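Local atomic coordinates of protein (CD58) (Homo sapiens, PDB entry 1CCZ), a protein that is a cell-surface glycoprotein of the immunoglobulin superfamily, also known as lymphocyte function-associated antigen 3, and binds the adhesion receptor CD2. Residues A[54-57]-A[58-61]. Sequence-based numbering, arbitrary orientation.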
# COMPACT_ATOMS: atom_id res chain seq x y z
N TYR A 54 -13.41 -10.59 9.56
CA TYR A 54 -13.64 -12.01 9.72
C TYR A 54 -12.49 -12.52 10.60
O TYR A 54 -11.32 -12.23 10.34
CB TYR A 54 -13.63 -12.75 8.41
CG TYR A 54 -13.44 -14.24 8.64
CD1 TYR A 54 -14.42 -14.99 9.30
CD2 TYR A 54 -12.27 -14.89 8.22
CE1 TYR A 54 -14.24 -16.34 9.54
CE2 TYR A 54 -12.08 -16.24 8.46
CZ TYR A 54 -13.08 -16.96 9.12
OH TYR A 54 -12.90 -18.29 9.37
N LEU A 55 -12.82 -13.29 11.62
CA LEU A 55 -11.81 -13.79 12.54
C LEU A 55 -11.68 -15.31 12.47
O LEU A 55 -12.62 -16.03 12.83
CB LEU A 55 -12.18 -13.36 13.96
CG LEU A 55 -11.19 -13.53 15.11
CD1 LEU A 55 -9.77 -13.23 14.66
CD2 LEU A 55 -11.61 -12.59 16.22
N ASP A 56 -10.54 -15.79 12.00
CA ASP A 56 -10.29 -17.23 11.91
C ASP A 56 -10.24 -17.80 13.33
O ASP A 56 -9.36 -17.48 14.12
CB ASP A 56 -8.98 -17.50 11.17
CG ASP A 56 -8.77 -18.98 10.86
OD1 ASP A 56 -9.69 -19.80 11.03
OD2 ASP A 56 -7.66 -19.32 10.43
N THR A 57 -11.19 -18.66 13.66
CA THR A 57 -11.26 -19.24 14.99
C THR A 57 -10.16 -20.24 15.29
O THR A 57 -9.97 -20.62 16.45
CB THR A 57 -12.57 -19.95 15.20
OG1 THR A 57 -12.62 -21.06 14.30
CG2 THR A 57 -13.74 -19.00 14.91
N VAL A 58 -9.45 -20.66 14.26
CA VAL A 58 -8.38 -21.63 14.44
C VAL A 58 -7.03 -21.00 14.73
O VAL A 58 -6.37 -21.33 15.73
CB VAL A 58 -8.24 -22.51 13.20
CG1 VAL A 58 -7.08 -23.46 13.36
CG2 VAL A 58 -9.52 -23.27 12.98
N SER A 59 -6.63 -20.07 13.86
CA SER A 59 -5.34 -19.38 13.95
C SER A 59 -5.44 -18.04 14.63
O SER A 59 -4.46 -17.53 15.14
CB SER A 59 -4.78 -19.15 12.56
OG SER A 59 -5.71 -18.38 11.81
N GLY A 60 -6.64 -17.47 14.61
CA GLY A 60 -6.85 -16.17 15.20
C GLY A 60 -6.58 -15.07 14.19
O GLY A 60 -6.62 -13.90 14.53
N SER A 61 -6.30 -15.44 12.94
CA SER A 61 -6.03 -14.47 11.87
C SER A 61 -7.22 -13.55 11.64
O SER A 61 -8.36 -14.00 11.57
CB SER A 61 -5.71 -15.19 10.55
OG SER A 61 -4.40 -15.72 10.55
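Asp56 swings its carboxylate back over the turn with CG anti to the backbone N (chi1 -171°), while Ser59 turns OG in between its own N and carbonyl carbon (chi1 59°), and the two side chains meet. Ser59 OG donates to Asp56 OD2 at 2.6 Å, arriving from above the carboxylate plane rather than within it. The other oxygen, Asp56 OD1, receives a long, weak bond from Val58 N at 3.4 Å, so that both carboxylate oxygens are used and the group is tied to the loop at two points. Ser59 OG is also an acceptor: Ser61 N gives it a hydrogen at 3.2 Å, forming an ST turn that links the acid to the far limb of the loop. Here the chain reverses between antiparallel strands 53-55 and 62-64, a beta-hairpin in the three-stranded sheet of the N-terminal immunoglobulin-like domain. Two backbone bonds close the hairpin loop. Asp56 N reaches Ser61 O at 2.9 Å, nearly straight and in the carbonyl plane, whereas Gly60 N approaches Asp56 O at 2.8 Å with a more bent geometry (130° at the hydrogen). Gly60 takes a positive phi, which lets the chain turn back toward strand 62-64. Leu55, buried, brings its CD1 methyl 3.2 Å from Gly60 O and also touches Ser61 O; its side chain packs on Val26, Trp28 and Leu38, from two strands of the larger sheet. Gly60 O accepts a hydrogen bond from Trp28 NE1, and Ser61 OG is bonded to Val17 N, joining the hairpin end to neighbouring parts of the domain. Val58, exposed, has its CB 3.8 Å from Asp56 OD1.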